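Local structure of Hsp70/Hsp90 co-chaperone CNS1 (Saccharomyces cerevisiae, 6HFM) at residues I7-A12 and G33-E38; M13-I18 and M41-Q46. The protein is an Hsp90 and Hsp70 co-chaperone, seen here as its C-terminal domain, that stimulates the ATPase activity of the Hsp70 SSA1. One frame throughout, in Å; residues are numbered along the deposited sequence.

Interaction 1: I7-A12 and G33-E38; sequences IMLESA and GKIRLE
Leu9 and Leu37 meet through their first torsions: CG of Leu9 stands anti to its own backbone N (chi1 -178°), while CG of Leu37 lies beside the backbone N and anti to the carbonyl carbon (chi1 -67°). The two side chains slide past each other in opposite directions, Leu9 CD1 coming to 4.1 Å from Leu37 CG. The other branch of Leu9 turns to Ile35, where CD2 rests 3.7 Å from the Ile35 carbonyl O and 4.2 Å from Ile35 CG2. Leu37 in turn pushes CD1 against the helix, 3.9 Å from Ala12 CB and 4.0 Å from Met8 CG. Met8 crosses Leu37 at about a right angle, its chain bent at chi2 and chi3. No hydrogen bond joins the segments; the side chains meet by apolar packing. Arg36, between Ile35 and Leu37, directs its CB away from the helix and forms a salt bridge with Glu66. Leu47 of strand 47-55 touches both Leu9 and Ile35. Met8, Leu9 and Ala12 follow the i, i+1, i+4 spacing of one helix face, and this face packs helix 4-15 against edge strand 36-37 of the mixed sheet.

Interaction 2: M13-I18 and M41-Q46; sequences MTLRNI and MDFESQ
Arg16 reaches across to the turn at Phe43 with an extended chain. Its CB does not point straight at residues 41-46; CG lies anti to the carbonyl carbon (chi1 -70°), and from CG to NE the chain runs stretched out, with Leu37 and Leu47 touching the side chain. NE is taken by a salt bridge to Glu69. Beyond CZ, both end nitrogens converge on one acceptor: NH1 lies 2.8 Å and NH2 2.9 Å from Phe43 O. The oxygen sits at the guanidinium edge, in its plane, but both bonds are bent, with N-H...O angles of 145° and 143°. NH2 also lies 2.9 Å from Ser45 O, too poorly angled for a hydrogen bond. NH1 also donates to Ala12 O, so bonds back to the helix and across the contact help fix the flat group's rotation. A methionine in place of Arg16 would probably leave Phe43 O without its two donors and Glu69 without its cationic mate. Leu15 CD2 touches the Phe43 ring obliquely, 3.5 Å from CE1, while Glu44 CG lies over one ring face. The receiving loop is a type I beta turn from Asp42 to Ser45, combined with an Asx turn in which Glu44 N donates to Asp42 OD1; helix 4-15 itself ends in a Schellman motif at Asn17.

How the interactions relate
Interactions 1 and 2 have centres only 7 Å apart, on the same side of the domain's centre, and both draw on helix 4-15. Their segments alternate along the chain: 7-12, 13-18, 33-38, 41-46. The helix thus meets strand 36-37 first and, near its C-terminal end, the loop leading to strand 47-55. That strand pairs antiparallel with 36-37, and Glu38 N, 2.9 Å from Gln46 O, probably continues the pairing between the two contacts. Ile35 CD1 and Met13 CE, 3.7 Å apart, make a further apolar bridge. Together the contacts hold the first helix of this C-terminal fragment to the strand 36-37 edge of the mixed sheet; segment 13-18 also holds Asn17 of the magnesium site.

Interaction 1: I7-A12 and G33-E38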
loop_
_atom_site.group_PDB
_atom_site.type_symbol
_atom_site.label_atom_id
_atom_site.label_comp_id
_atom_site.label_asym_id
_atom_site.label_seq_id
_atom_site.Cartn_x
_atom_site.Cartn_y
_atom_site.Cartn_z
ATOM N N ILE A 7 -18.801 -10.958 -9.293
ATOM C CA ILE A 7 -19.777 -10.586 -8.267
ATOM C C ILE A 7 -19.351 -11.105 -6.884
ATOM O O ILE A 7 -19.556 -10.414 -5.882
ATOM C CB ILE A 7 -21.213 -11.044 -8.643
ATOM C CG1 ILE A 7 -21.697 -10.318 -9.916
ATOM C CG2 ILE A 7 -22.198 -10.802 -7.504
ATOM C CD1 ILE A 7 -21.982 -8.833 -9.767
ATOM N N MET A 8 -18.758 -12.299 -6.825
ATOM C CA MET A 8 -18.236 -12.826 -5.557
ATOM C C MET A 8 -17.141 -11.929 -4.991
ATOM O O MET A 8 -17.131 -11.640 -3.792
ATOM C CB MET A 8 -17.677 -14.241 -5.725
ATOM C CG MET A 8 -17.098 -14.844 -4.446
ATOM S SD MET A 8 -18.301 -15.026 -3.118
ATOM C CE MET A 8 -19.149 -16.478 -3.723
ATOM N N LEU A 9 -16.210 -11.511 -5.846
ATOM C CA LEU A 9 -15.127 -10.637 -5.406
ATOM C C LEU A 9 -15.657 -9.315 -4.853
ATOM O O LEU A 9 -15.218 -8.874 -3.794
ATOM C CB LEU A 9 -14.146 -10.366 -6.552
ATOM C CG LEU A 9 -12.926 -9.494 -6.240
ATOM C CD1 LEU A 9 -12.090 -10.085 -5.112
ATOM C CD2 LEU A 9 -12.081 -9.321 -7.491
ATOM N N GLU A 10 -16.602 -8.702 -5.570
ATOM C CA GLU A 10 -17.241 -7.456 -5.127
ATOM C C GLU A 10 -17.914 -7.620 -3.761
ATOM O O GLU A 10 -17.721 -6.799 -2.867
ATOM C CB GLU A 10 -18.278 -6.972 -6.154
ATOM C CG GLU A 10 -17.679 -6.413 -7.439
ATOM C CD GLU A 10 -18.721 -6.079 -8.504
ATOM O OE1 GLU A 10 -18.321 -5.720 -9.634
ATOM O OE2 GLU A 10 -19.939 -6.168 -8.224
ATOM N N SER A 11 -18.702 -8.682 -3.613
ATOM C CA SER A 11 -19.398 -8.967 -2.351
ATOM C C SER A 11 -18.419 -9.255 -1.205
ATOM O O SER A 11 -18.658 -8.857 -0.060
ATOM C CB SER A 11 -20.368 -10.142 -2.520
ATOM O OG SER A 11 -21.375 -9.839 -3.477
ATOM N N ALA A 12 -17.318 -9.931 -1.529
ATOM C CA ALA A 12 -16.270 -10.235 -0.552
ATOM C C ALA A 12 -15.493 -8.994 -0.110
ATOM O O ALA A 12 -15.099 -8.887 1.055
ATOM C CB ALA A 12 -15.318 -11.271 -1.118
ATOM N N GLY A 33 -4.812 -5.318 -13.737
ATOM C CA GLY A 33 -5.834 -5.246 -12.687
ATOM C C GLY A 33 -5.988 -6.529 -11.884
ATOM O O GLY A 33 -7.112 -6.932 -11.562
ATOM N N LYS A 34 -4.861 -7.155 -11.550
ATOM C CA LYS A 34 -4.857 -8.451 -10.861
ATOM C C LYS A 34 -5.166 -8.303 -9.370
ATOM O O LYS A 34 -4.309 -7.920 -8.583
ATOM C CB LYS A 34 -3.510 -9.155 -11.032
ATOM C CG LYS A 34 -3.238 -9.669 -12.437
ATOM C CD LYS A 34 -1.874 -10.343 -12.499
ATOM C CE LYS A 34 -1.675 -11.123 -13.790
ATOM N NZ LYS A 34 -0.298 -11.687 -13.876
ATOM N N ILE A 35 -6.408 -8.589 -9.008
ATOM C CA ILE A 35 -6.838 -8.696 -7.609
ATOM C C ILE A 35 -7.792 -9.885 -7.584
ATOM O O ILE A 35 -8.613 -10.034 -8.493
ATOM C CB ILE A 35 -7.497 -7.385 -7.080
ATOM C CG1 ILE A 35 -7.971 -7.544 -5.622
ATOM C CG2 ILE A 35 -8.640 -6.923 -7.978
ATOM C CD1 ILE A 35 -8.335 -6.235 -4.942
ATOM N N ARG A 36 -7.654 -10.757 -6.588
ATOM C CA ARG A 36 -8.452 -11.989 -6.553
ATOM C C ARG A 36 -8.512 -12.620 -5.170
ATOM O O ARG A 36 -7.637 -12.389 -4.336
ATOM C CB ARG A 36 -7.885 -13.017 -7.546
ATOM C CG ARG A 36 -6.558 -13.640 -7.139
ATOM C CD ARG A 36 -6.017 -14.548 -8.235
ATOM N NE ARG A 36 -5.193 -15.625 -7.681
ATOM C CZ ARG A 36 -3.954 -15.480 -7.213
ATOM N NH1 ARG A 36 -3.349 -14.293 -7.212
ATOM N NH2 ARG A 36 -3.306 -16.538 -6.733
ATOM N N LEU A 37 -9.557 -13.416 -4.957
ATOM C CA LEU A 37 -9.616 -14.368 -3.850
ATOM C C LEU A 37 -8.823 -15.604 -4.247
ATOM O O LEU A 37 -8.948 -16.081 -5.380
ATOM C CB LEU A 37 -11.066 -14.762 -3.559
ATOM C CG LEU A 37 -11.957 -13.647 -3.003
ATOM C CD1 LEU A 37 -13.434 -14.005 -3.143
ATOM C CD2 LEU A 37 -11.609 -13.355 -1.552
ATOM N N GLU A 38 -8.027 -16.126 -3.314
ATOM C CA GLU A 38 -7.203 -17.316 -3.573
ATOM C C GLU A 38 -8.058 -18.478 -4.076
ATOM O O GLU A 38 -7.676 -19.169 -5.019
ATOM C CB GLU A 38 -6.411 -17.714 -2.327
ATOM C CG GLU A 38 -5.299 -18.709 -2.606
ATOM C CD GLU A 38 -4.284 -18.813 -1.481
ATOM O OE1 GLU A 38 -3.149 -19.260 -1.768
ATOM O OE2 GLU A 38 -4.606 -18.465 -0.317
#

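Interaction 2: M13-I18 and M41-Q46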
loop_
_atom_site.group_PDB
_atom_site.type_symbol
_atom_site.label_atom_id
_atom_site.label_comp_id
_atom_site.label_asym_id
_atom_site.label_seq_id
_atom_site.Cartn_x
_atom_site.Cartn_y
_atom_site.Cartn_z
ATOM N N MET A 13 -15.263 -8.068 -1.042
ATOM C CA MET A 13 -14.550 -6.825 -0.727
ATOM C C MET A 13 -15.406 -5.843 0.085
ATOM O O MET A 13 -14.872 -5.171 0.965
ATOM C CB MET A 13 -13.988 -6.185 -1.999
ATOM C CG MET A 13 -12.800 -6.955 -2.573
ATOM S SD MET A 13 -12.149 -6.281 -4.116
ATOM C CE MET A 13 -11.412 -4.754 -3.541
ATOM N N THR A 14 -16.718 -5.780 -0.175
ATOM C CA THR A 14 -17.617 -4.932 0.611
ATOM C C THR A 14 -17.740 -5.458 2.048
ATOM O O THR A 14 -17.807 -4.676 2.994
ATOM C CB THR A 14 -19.011 -4.808 -0.045
ATOM O OG1 THR A 14 -18.863 -4.405 -1.413
ATOM C CG2 THR A 14 -19.867 -3.778 0.682
ATOM N N LEU A 15 -17.752 -6.784 2.212
ATOM C CA LEU A 15 -17.752 -7.385 3.555
ATOM C C LEU A 15 -16.523 -6.950 4.350
ATOM O O LEU A 15 -16.612 -6.673 5.543
ATOM C CB LEU A 15 -17.784 -8.915 3.471
ATOM C CG LEU A 15 -17.753 -9.669 4.806
ATOM C CD1 LEU A 15 -19.049 -9.463 5.578
ATOM C CD2 LEU A 15 -17.490 -11.146 4.567
ATOM N N ARG A 16 -15.384 -6.882 3.663
ATOM C CA ARG A 16 -14.115 -6.435 4.247
ATOM C C ARG A 16 -13.999 -4.903 4.427
ATOM O O ARG A 16 -12.947 -4.418 4.853
ATOM C CB ARG A 16 -12.958 -6.938 3.374
ATOM C CG ARG A 16 -12.716 -8.444 3.423
ATOM C CD ARG A 16 -11.790 -8.856 2.297
ATOM N NE ARG A 16 -11.252 -10.211 2.411
ATOM C CZ ARG A 16 -11.909 -11.333 2.125
ATOM N NH1 ARG A 16 -13.194 -11.314 1.767
ATOM N NH2 ARG A 16 -11.278 -12.505 2.247
ATOM N N ASN A 17 -15.057 -4.161 4.081
ATOM C CA ASN A 17 -15.125 -2.699 4.216
ATOM C C ASN A 17 -13.997 -1.972 3.470
ATOM O O ASN A 17 -13.516 -0.937 3.924
ATOM C CB ASN A 17 -15.148 -2.302 5.699
ATOM C CG ASN A 17 -15.628 -0.876 5.917
ATOM O OD1 ASN A 17 -16.486 -0.381 5.187
ATOM N ND2 ASN A 17 -15.064 -0.207 6.918
ATOM N N ILE A 18 -13.610 -2.503 2.311
ATOM C CA ILE A 18 -12.488 -1.940 1.541
ATOM C C ILE A 18 -12.962 -0.733 0.725
ATOM O O ILE A 18 -13.936 -0.816 -0.036
ATOM C CB ILE A 18 -11.832 -2.992 0.614
ATOM C CG1 ILE A 18 -11.130 -4.058 1.456
ATOM C CG2 ILE A 18 -10.811 -2.349 -0.333
ATOM C CD1 ILE A 18 -10.771 -5.317 0.700
ATOM N N MET A 41 -14.449 -18.874 -5.442
ATOM C CA MET A 41 -15.825 -19.043 -4.951
ATOM C C MET A 41 -15.945 -19.141 -3.423
ATOM O O MET A 41 -16.985 -19.558 -2.913
ATOM C CB MET A 41 -16.475 -20.255 -5.640
ATOM C CG MET A 41 -16.688 -20.047 -7.130
ATOM S SD MET A 41 -17.848 -18.706 -7.467
ATOM C CE MET A 41 -16.865 -17.714 -8.572
ATOM N N ASP A 42 -14.908 -18.715 -2.698
ATOM C CA ASP A 42 -14.905 -18.737 -1.234
ATOM C C ASP A 42 -14.510 -17.360 -0.704
ATOM O O ASP A 42 -13.336 -16.998 -0.736
ATOM C CB ASP A 42 -13.935 -19.809 -0.729
ATOM C CG ASP A 42 -13.864 -19.894 0.793
ATOM O OD1 ASP A 42 -14.642 -19.212 1.495
ATOM O OD2 ASP A 42 -13.016 -20.666 1.290
ATOM N N PHE A 43 -15.487 -16.610 -0.192
ATOM C CA PHE A 43 -15.232 -15.250 0.319
ATOM C C PHE A 43 -14.217 -15.183 1.484
ATOM O O PHE A 43 -13.609 -14.131 1.696
ATOM C CB PHE A 43 -16.543 -14.553 0.734
ATOM C CG PHE A 43 -17.028 -14.926 2.116
ATOM C CD1 PHE A 43 -16.580 -14.229 3.238
ATOM C CD2 PHE A 43 -17.936 -15.965 2.302
ATOM C CE1 PHE A 43 -17.009 -14.571 4.513
ATOM C CE2 PHE A 43 -18.370 -16.307 3.574
ATOM C CZ PHE A 43 -17.910 -15.613 4.680
ATOM N N GLU A 44 -14.087 -16.277 2.245
ATOM C CA GLU A 44 -13.170 -16.391 3.395
ATOM C C GLU A 44 -11.720 -16.611 3.028
ATOM O O GLU A 44 -10.847 -16.446 3.881
ATOM C CB GLU A 44 -13.513 -17.611 4.266
ATOM C CG GLU A 44 -14.718 -17.511 5.161
ATOM C CD GLU A 44 -14.650 -18.557 6.265
ATOM O OE1 GLU A 44 -14.183 -19.701 6.007
ATOM O OE2 GLU A 44 -15.036 -18.224 7.394
ATOM N N SER A 45 -11.462 -17.063 1.801
ATOM C CA SER A 45 -10.090 -17.312 1.368
ATOM C C SER A 45 -9.335 -15.989 1.299
ATOM O O SER A 45 -9.937 -14.910 1.362
ATOM C CB SER A 45 -10.049 -18.061 0.031
ATOM O OG SER A 45 -10.525 -17.289 -1.051
ATOM N N GLN A 46 -8.015 -16.072 1.199
ATOM C CA GLN A 46 -7.181 -14.873 1.264
ATOM C C GLN A 46 -7.357 -14.009 0.021
ATOM O O GLN A 46 -7.198 -14.483 -1.101
ATOM C CB GLN A 46 -5.708 -15.237 1.445
ATOM C CG GLN A 46 -5.420 -15.932 2.763
ATOM C CD GLN A 46 -4.005 -16.469 2.857
ATOM O OE1 GLN A 46 -3.042 -15.806 2.459
ATOM N NE2 GLN A 46 -3.869 -17.679 3.400
#